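Local structure of citryl-CoA lyase (Hydrogenobacter thermophilus, 6HXP) at residues E126-E129 with P133-G136; Y223-L226 with F232-R235. The protein probably cleaves citryl-CoA into acetyl-CoA and oxaloacetate, and binds coenzyme A as a member of the citrate synthase family. All blocks are in the same frame, centred on the assembly; numbering follows the deposited sequence.

Contact 1: residues E126-E129 with P133-G136; sequences EYLE and PIPG. With COA (coenzyme A), chain B.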
ATOM      1  N   GLU A 126     -27.497 -25.509  13.264  1.00 54.85           N
ATOM      2  CA  GLU A 126     -26.223 -25.375  13.983  1.00 55.62           C
ATOM      3  C   GLU A 126     -25.697 -23.924  13.960  1.00 58.01           C
ATOM      4  O   GLU A 126     -25.275 -23.431  14.999  1.00 58.12           O
ATOM      5  CB  GLU A 126     -25.190 -26.359  13.405  1.00 57.21           C
ATOM      6  CG  GLU A 126     -23.824 -26.371  14.080  1.00 72.25           C
ATOM      7  CD  GLU A 126     -22.753 -27.050  13.246  1.00100.49           C
ATOM      8  OE1 GLU A 126     -22.277 -28.136  13.651  1.00 98.20           O
ATOM      9  OE2 GLU A 126     -22.403 -26.505  12.174  1.00 96.86           O
ATOM     10  N   TYR A 127     -25.749 -23.227  12.799  1.00 52.84           N
ATOM     11  CA  TYR A 127     -25.282 -21.835  12.728  1.00 51.62           C
ATOM     12  C   TYR A 127     -26.171 -20.880  13.479  1.00 55.72           C
ATOM     13  O   TYR A 127     -25.662 -20.008  14.178  1.00 55.75           O
ATOM     14  CB  TYR A 127     -25.182 -21.333  11.278  1.00 51.26           C
ATOM     15  CG  TYR A 127     -23.817 -21.536  10.673  1.00 51.92           C
ATOM     16  CD1 TYR A 127     -23.423 -22.780  10.208  1.00 54.73           C
ATOM     17  CD2 TYR A 127     -22.920 -20.479  10.554  1.00 52.34           C
ATOM     18  CE1 TYR A 127     -22.186 -22.968   9.606  1.00 55.24           C
ATOM     19  CE2 TYR A 127     -21.700 -20.642   9.894  1.00 52.00           C
ATOM     20  CZ  TYR A 127     -21.322 -21.901   9.464  1.00 57.89           C
ATOM     21  OH  TYR A 127     -20.103 -22.138   8.891  1.00 60.66           O
ATOM     22  N   LEU A 128     -27.491 -20.984  13.285  1.00 53.64           N
ATOM     23  CA  LEU A 128     -28.439 -20.089  13.962  1.00 55.29           C
ATOM     24  C   LEU A 128     -28.389 -20.271  15.473  1.00 64.40           C
ATOM     25  O   LEU A 128     -28.500 -19.281  16.198  1.00 66.22           O
ATOM     26  CB  LEU A 128     -29.879 -20.304  13.457  1.00 54.91           C
ATOM     27  CG  LEU A 128     -30.140 -19.875  12.001  1.00 56.48           C
ATOM     28  CD1 LEU A 128     -31.536 -20.248  11.575  1.00 57.02           C
ATOM     29  CD2 LEU A 128     -29.939 -18.384  11.816  1.00 58.75           C
ATOM     30  N   GLU A 129     -28.187 -21.516  15.944  1.00 62.96           N
ATOM     31  CA  GLU A 129     -28.105 -21.825  17.379  1.00 65.51           C
ATOM     32  C   GLU A 129     -26.911 -21.158  18.061  1.00 70.28           C
ATOM     33  O   GLU A 129     -27.058 -20.655  19.175  1.00 72.97           O
ATOM     34  CB  GLU A 129     -28.027 -23.344  17.618  1.00 68.09           C
ATOM     35  CG  GLU A 129     -29.385 -24.022  17.618  1.00 83.54           C
ATOM     36  CD  GLU A 129     -29.354 -25.536  17.705  1.00 99.87           C
ATOM     37  OE1 GLU A 129     -30.448 -26.137  17.814  1.00 86.44           O
ATOM     38  OE2 GLU A 129     -28.248 -26.124  17.646  1.00 90.56           O
ATOM     39  N   PRO A 133     -22.613 -15.557  12.288  1.00 53.25           N
ATOM     40  CA  PRO A 133     -23.187 -15.131  11.002  1.00 49.27           C
ATOM     41  C   PRO A 133     -22.945 -16.146   9.886  1.00 45.73           C
ATOM     42  O   PRO A 133     -21.872 -16.717   9.806  1.00 45.31           O
ATOM     43  CB  PRO A 133     -22.478 -13.802  10.702  1.00 50.91           C
ATOM     44  CG  PRO A 133     -21.790 -13.411  11.961  1.00 59.17           C
ATOM     45  CD  PRO A 133     -21.519 -14.662  12.713  1.00 56.04           C
ATOM     46  N   ILE A 134     -23.951 -16.418   9.069  1.00 37.68           N
ATOM     47  CA  ILE A 134     -23.802 -17.328   7.938  1.00 34.33           C
ATOM     48  C   ILE A 134     -23.241 -16.487   6.796  1.00 35.30           C
ATOM     49  O   ILE A 134     -23.904 -15.547   6.349  1.00 33.56           O
ATOM     50  CB  ILE A 134     -25.112 -18.048   7.556  1.00 38.46           C
ATOM     51  CG1 ILE A 134     -25.747 -18.737   8.789  1.00 42.81           C
ATOM     52  CG2 ILE A 134     -24.801 -19.111   6.481  1.00 36.74           C
ATOM     53  CD1 ILE A 134     -27.210 -19.006   8.626  1.00 50.42           C
ATOM     54  N   PRO A 135     -22.029 -16.783   6.289  1.00 31.14           N
ATOM     55  CA  PRO A 135     -21.445 -15.902   5.270  1.00 29.65           C
ATOM     56  C   PRO A 135     -22.117 -15.966   3.925  1.00 30.48           C
ATOM     57  O   PRO A 135     -22.453 -17.056   3.450  1.00 31.18           O
ATOM     58  CB  PRO A 135     -19.985 -16.381   5.176  1.00 31.05           C
ATOM     59  CG  PRO A 135     -20.046 -17.787   5.604  1.00 35.55           C
ATOM     60  CD  PRO A 135     -21.090 -17.853   6.674  1.00 33.32           C
ATOM     61  N   GLY A 136     -22.288 -14.800   3.308  1.00 28.24           N
ATOM     62  CA  GLY A 136     -22.917 -14.686   1.999  1.00 27.43           C
ATOM     63  C   GLY A 136     -24.423 -14.493   2.032  1.00 28.70           C
ATOM     64  O   GLY A 136     -25.040 -14.498   0.963  1.00 28.13           O
TER
HETATM   65  N1A COA B 300     -26.715 -15.283   9.216  0.73121.98           N
HETATM   66  C2A COA B 300     -27.475 -15.447  10.306  0.73122.09           C
HETATM   67  N3A COA B 300     -28.256 -14.554  10.924  0.73122.41           N
HETATM   68  C4A COA B 300     -28.208 -13.363  10.311  0.73123.10           C
HETATM   69  C5A COA B 300     -27.465 -13.041   9.186  0.73122.76           C
HETATM   70  C6A COA B 300     -26.689 -14.070   8.617  0.73121.89           C
HETATM   71  N6A COA B 300     -25.954 -13.918   7.513  0.73121.23           N
HETATM   72  N7A COA B 300     -27.676 -11.721   8.821  0.73123.11           N
HETATM   73  C8A COA B 300     -28.535 -11.286   9.709  0.73123.70           C
HETATM   74  N9A COA B 300     -28.908 -12.226  10.635  0.73124.16           N
HETATM   75  C1B COA B 300     -29.916 -12.100  11.689  0.73125.09           C
HETATM   76  C2B COA B 300     -30.137 -10.675  12.228  0.73125.60           C
HETATM   77  O2B COA B 300     -29.425 -10.492  13.447  0.73125.44           O
HETATM   78  C3B COA B 300     -31.647 -10.683  12.448  0.73126.66           C
HETATM   79  O3B COA B 300     -31.970 -11.426  13.645  0.73127.99           O
HETATM   80  P3B COA B 300     -33.273 -11.214  14.593  0.73128.04           P
HETATM   81  O7A COA B 300     -34.113 -10.065  14.127  0.73128.02           O
HETATM   82  O8A COA B 300     -34.031 -12.545  14.575  0.73127.15           O
HETATM   83  O9A COA B 300     -32.716 -11.006  16.007  0.73128.20           O
HETATM   84  C4B COA B 300     -32.144 -11.514  11.272  0.73126.10           C
HETATM   85  O4B COA B 300     -31.155 -12.559  11.172  0.73125.40           O
HETATM   86  C5B COA B 300     -32.246 -10.810   9.941  0.73126.21           C
HETATM   87  O5B COA B 300     -32.842  -9.506  10.100  0.73126.37           O
HETATM   88  P1A COA B 300     -32.561  -8.315   9.033  0.73126.57           P
HETATM   89  O1A COA B 300     -33.142  -7.041   9.514  0.73127.39           O
HETATM   90  O2A COA B 300     -33.124  -8.799   7.696  0.73126.44           O
HETATM   91  O3A COA B 300     -30.983  -8.190   8.859  0.73125.25           O
HETATM   92  P2A COA B 300     -29.938  -7.054   9.251  0.73124.61           P
HETATM   93  O4A COA B 300     -30.407  -5.732   8.772  0.73125.00           O
HETATM   94  O5A COA B 300     -29.761  -7.132  10.769  0.73124.93           O
HETATM   95  O6A COA B 300     -28.492  -7.477   8.623  0.73123.02           O
HETATM   96  CBP COA B 300     -26.482  -7.108   7.301  0.73119.32           C
HETATM   97  CCP COA B 300     -27.961  -6.781   7.480  0.73121.15           C
HETATM   98  CDP COA B 300     -26.110  -6.847   5.833  0.73119.16           C
HETATM   99  CEP COA B 300     -25.671  -6.157   8.193  0.73119.21           C
HETATM  100  CAP COA B 300     -26.129  -8.570   7.682  0.73117.82           C
HETATM  101  OAP COA B 300     -27.113  -9.511   7.281  0.73117.39           O
HETATM  102  C9P COA B 300     -24.748  -9.014   7.210  0.73116.64           C
HETATM  103  O9P COA B 300     -23.744  -8.705   7.848  0.73116.92           O
HETATM  104  N8P COA B 300     -24.707  -9.774   6.113  0.73115.02           N
HETATM  105  C7P COA B 300     -23.483 -10.406   5.634  0.73113.39           C
HETATM  106  C6P COA B 300     -23.092 -11.597   6.487  0.73111.92           C
HETATM  107  C5P COA B 300     -21.675 -12.050   6.231  0.73110.82           C
HETATM  108  O5P COA B 300     -21.315 -12.408   5.111  0.73110.14           O
HETATM  109  N4P COA B 300     -20.870 -12.065   7.296  0.73110.50           N
HETATM  110  C3P COA B 300     -19.701 -12.926   7.420  0.73110.24           C
HETATM  111  C2P COA B 300     -18.526 -12.499   6.561  0.73110.22           C
HETATM  112  S1P COA B 300     -18.134 -10.782   6.991  0.73111.08           S
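Ile134, which packs against Tyr127, offers its carbonyl O to the amino nitrogen N6A of coenzyme A at 2.9 Å. The backbone N of Ile134 donates to N1A at 3.0 Å, almost straight at 169°, so the N-H and C=O of one residue together read the Watson-Crick edge of adenine. Further along the loop, Gly136 N reaches the pantetheine carbonyl O5P at 3.1 Å. Glycine suits this position because its positive phi (90°) would press a CB against the preceding carbonyl oxygen.

Isoleucine suits its place because its branched chain touches both helix and cofactor. With CG1 swung anti to the carbonyl carbon, that methylene stands 3.6 Å from Tyr127 CB. Ile134 CD1 continues to within 3.9 Å of adenine C2A and also meets Leu128 CD2. Tyr127 comes at Ile134 obliquely through CB and the base of its ring; its CE2 edge lies 3.9 Å from Pro133 O, near the ring plane, and Phe109 packs edge-to-face on the same ring. Leu128 also touches helix 164-180, whose Lys180 binds the cofactor too.

The helix contributes apolar support and the loop its main chain, a pairing that does not depend on side-chain identity. The donor and acceptor of Ile134 complement N1A and N6A; guanine, with N1-H and O6 in those places, would probably mismatch both.

Contact 2: residues Y223-L226 with F232-R235; sequences YEEL and FSKR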
ATOM      1  N   TYR A 223      -8.321   7.875 -11.739  1.00 18.48           N
ATOM      2  CA  TYR A 223      -8.104   8.731 -12.911  1.00 19.75           C
ATOM      3  C   TYR A 223      -9.022   9.969 -12.813  1.00 21.57           C
ATOM      4  O   TYR A 223      -8.612  11.089 -13.113  1.00 21.87           O
ATOM      5  CB  TYR A 223      -8.378   7.933 -14.199  1.00 21.21           C
ATOM      6  CG  TYR A 223      -8.370   8.786 -15.444  1.00 22.53           C
ATOM      7  CD1 TYR A 223      -7.177   9.158 -16.058  1.00 25.49           C
ATOM      8  CD2 TYR A 223      -9.552   9.268 -15.978  1.00 25.59           C
ATOM      9  CE1 TYR A 223      -7.181   9.960 -17.208  1.00 27.07           C
ATOM     10  CE2 TYR A 223      -9.551  10.162 -17.044  1.00 27.42           C
ATOM     11  CZ  TYR A 223      -8.367  10.470 -17.675  1.00 31.64           C
ATOM     12  OH  TYR A 223      -8.450  11.329 -18.758  1.00 39.02           O
ATOM     13  N   GLU A 224     -10.286   9.769 -12.472  1.00 20.82           N
ATOM     14  CA  GLU A 224     -11.216  10.884 -12.349  1.00 21.66           C
ATOM     15  C   GLU A 224     -10.737  11.871 -11.279  1.00 22.51           C
ATOM     16  O   GLU A 224     -10.721  13.094 -11.503  1.00 24.11           O
ATOM     17  CB  GLU A 224     -12.625  10.359 -12.048  1.00 21.81           C
ATOM     18  CG  GLU A 224     -13.661  11.467 -12.084  1.00 23.51           C
ATOM     19  CD  GLU A 224     -15.062  10.970 -11.842  1.00 24.60           C
ATOM     20  OE1 GLU A 224     -15.300  10.319 -10.808  1.00 25.51           O
ATOM     21  OE2 GLU A 224     -15.934  11.208 -12.716  1.00 27.94           O
ATOM     22  N   GLU A 225     -10.278  11.358 -10.121  1.00 20.53           N
ATOM     23  CA  GLU A 225      -9.806  12.250  -9.073  1.00 21.32           C
ATOM     24  C   GLU A 225      -8.579  13.069  -9.574  1.00 23.89           C
ATOM     25  O   GLU A 225      -8.487  14.270  -9.323  1.00 25.58           O
ATOM     26  CB  GLU A 225      -9.396  11.453  -7.837  1.00 22.18           C
ATOM     27  CG  GLU A 225      -9.093  12.319  -6.622  1.00 21.52           C
ATOM     28  CD  GLU A 225     -10.296  13.027  -6.027  1.00 26.83           C
ATOM     29  OE1 GLU A 225     -11.417  12.462  -6.097  1.00 24.74           O
ATOM     30  OE2 GLU A 225     -10.123  14.139  -5.463  1.00 27.63           O
ATOM     31  N   LEU A 226      -7.638  12.408 -10.244  1.00 21.60           N
ATOM     32  CA  LEU A 226      -6.423  13.079 -10.706  1.00 22.36           C
ATOM     33  C   LEU A 226      -6.638  14.104 -11.800  1.00 25.86           C
ATOM     34  O   LEU A 226      -5.834  15.028 -11.899  1.00 28.25           O
ATOM     35  CB  LEU A 226      -5.408  12.053 -11.198  1.00 21.68           C
ATOM     36  CG  LEU A 226      -4.803  11.136 -10.127  1.00 22.38           C
ATOM     37  CD1 LEU A 226      -3.941  10.044 -10.761  1.00 22.61           C
ATOM     38  CD2 LEU A 226      -3.981  11.961  -9.106  1.00 23.40           C
ATOM     39  N   PHE A 232      -5.276  17.810  -3.153  1.00 28.59           N
ATOM     40  CA  PHE A 232      -5.582  18.051  -1.757  1.00 29.46           C
ATOM     41  C   PHE A 232      -7.038  18.434  -1.520  1.00 33.88           C
ATOM     42  O   PHE A 232      -7.381  18.833  -0.410  1.00 35.55           O
ATOM     43  CB  PHE A 232      -4.615  19.086  -1.132  1.00 32.11           C
ATOM     44  CG  PHE A 232      -4.229  18.788   0.307  1.00 33.22           C
ATOM     45  CD1 PHE A 232      -3.488  17.665   0.627  1.00 34.49           C
ATOM     46  CD2 PHE A 232      -4.607  19.637   1.334  1.00 39.93           C
ATOM     47  CE1 PHE A 232      -3.110  17.412   1.948  1.00 35.88           C
ATOM     48  CE2 PHE A 232      -4.186  19.403   2.653  1.00 42.48           C
ATOM     49  CZ  PHE A 232      -3.478  18.268   2.954  1.00 37.00           C
ATOM     50  N   SER A 233      -7.937  18.231  -2.517  1.00 30.86           N
ATOM     51  CA  SER A 233      -9.337  18.552  -2.323  1.00 31.37           C
ATOM     52  C   SER A 233     -10.038  17.575  -1.380  1.00 33.79           C
ATOM     53  O   SER A 233     -11.060  17.950  -0.797  1.00 35.61           O
ATOM     54  CB  SER A 233     -10.061  18.641  -3.664  1.00 33.23           C
ATOM     55  OG  SER A 233     -10.157  17.389  -4.283  1.00 39.33           O
ATOM     56  N   LYS A 234      -9.508  16.354  -1.205  1.00 29.91           N
ATOM     57  CA  LYS A 234     -10.137  15.363  -0.316  1.00 29.10           C
ATOM     58  C   LYS A 234      -9.591  15.498   1.098  1.00 31.06           C
ATOM     59  O   LYS A 234      -8.613  14.858   1.505  1.00 31.09           O
ATOM     60  CB  LYS A 234      -9.948  13.936  -0.828  1.00 29.20           C
ATOM     61  CG  LYS A 234     -10.633  13.729  -2.171  1.00 29.47           C
ATOM     62  CD  LYS A 234     -12.156  14.018  -2.133  1.00 32.53           C
ATOM     63  CE  LYS A 234     -12.923  13.668  -3.399  1.00 33.14           C
ATOM     64  NZ  LYS A 234     -12.692  14.673  -4.459  1.00 32.33           N
ATOM     65  N   ARG A 235     -10.203  16.408   1.814  1.00 31.33           N
ATOM     66  CA  ARG A 235      -9.846  16.708   3.193  1.00 32.55           C
ATOM     67  C   ARG A 235     -11.119  17.100   3.892  1.00 37.46           C
ATOM     68  O   ARG A 235     -12.051  17.621   3.248  1.00 38.30           O
ATOM     69  CB  ARG A 235      -8.803  17.824   3.272  1.00 35.86           C
ATOM     70  CG  ARG A 235      -9.266  19.177   2.747  1.00 50.23           C
ATOM     71  CD  ARG A 235      -8.175  20.217   2.961  1.00 66.14           C
ATOM     72  NE  ARG A 235      -8.648  21.556   2.597  1.00 77.95           N
ATOM     73  CZ  ARG A 235      -8.571  22.084   1.377  1.00 87.31           C
ATOM     74  NH1 ARG A 235      -9.045  23.302   1.144  1.00 82.79           N
ATOM     75  NH2 ARG A 235      -8.015  21.403   0.384  1.00 52.44           N
TER
HETATM   76  O   HOH W   1      -8.016  15.692  -5.242  1.00 25.62           O
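Glu225 and Lys234 approach from opposite directions and form a salt bridge, both carboxylate oxygens facing the ammonium; it joins helix 206-228 to an inverse gamma turn centred on Lys234, in the loop that follows. The two segments stay well apart: even the nearest CA atoms, of Glu225 and Ser233, are 9.2 Å from each other, so long side chains must span the gap. Glu225 sets out with CG anti to its backbone N (chi1 -171°) and then bends at chi2, bringing its carboxylate to the lysine. Lys234 NZ makes a 2.8 Å bond to Glu225 OE2, on the syn lone pair, and a weak one to Glu225 OE1 at 3.0 Å. Lys234 CG, placed beside the backbone N by chi1 (-63°), lies 3.4 Å from Glu225 OE2; the bends at chi2 and chi4 then bring NZ back to the same carboxylate.

Each charge has further partners. Arg75 pairs with Glu225 OE1, while Ile4 O and the Trp5 ring of the second subunit receive Lys234 by a hydrogen bond and a cation-pi contact. A methionine in place of Lys234 would probably leave the buried Glu225 carboxylate with Arg75 but without its ammonium partner, and lose both links to the second subunit.

Ser233, short and polar, points its CB toward the helix, but its OG and Glu225 OE2 are joined through a water rather than directly. That water donates to Glu225 OE2 at 2.6 Å and lies 2.9 Å from Ser233 OG. At the end of the segment, the Arg235 side chain folds back to the loop: its NH2 donates to Phe232 O at 2.8 Å, the oxygen lying close to the guanidinium plane while the nitrogen sits 48° above the carbonyl plane.

Overall arrangement
Both contacts join the last part of a helix to the loop that follows it, yet they serve different ends of the subunit. Contact 1 closes in sequence before contact 2 opens, and their centres are 40 Å apart, with nearest atoms about 29 Å from each other, on opposite sides of the chain's centre. Contact 1 belongs to the coenzyme A pocket, where Lys180, Tyr137 and Arg140 also hydrogen-bond to the cofactor, and no other protein chain touches it. Contact 2, away from the annotated sites, borders two other subunits of the tetramer. Between its segments contact 1 is apolar, and it presents main-chain polar atoms to the ligand; contact 2 is ionic and lies at subunit boundaries.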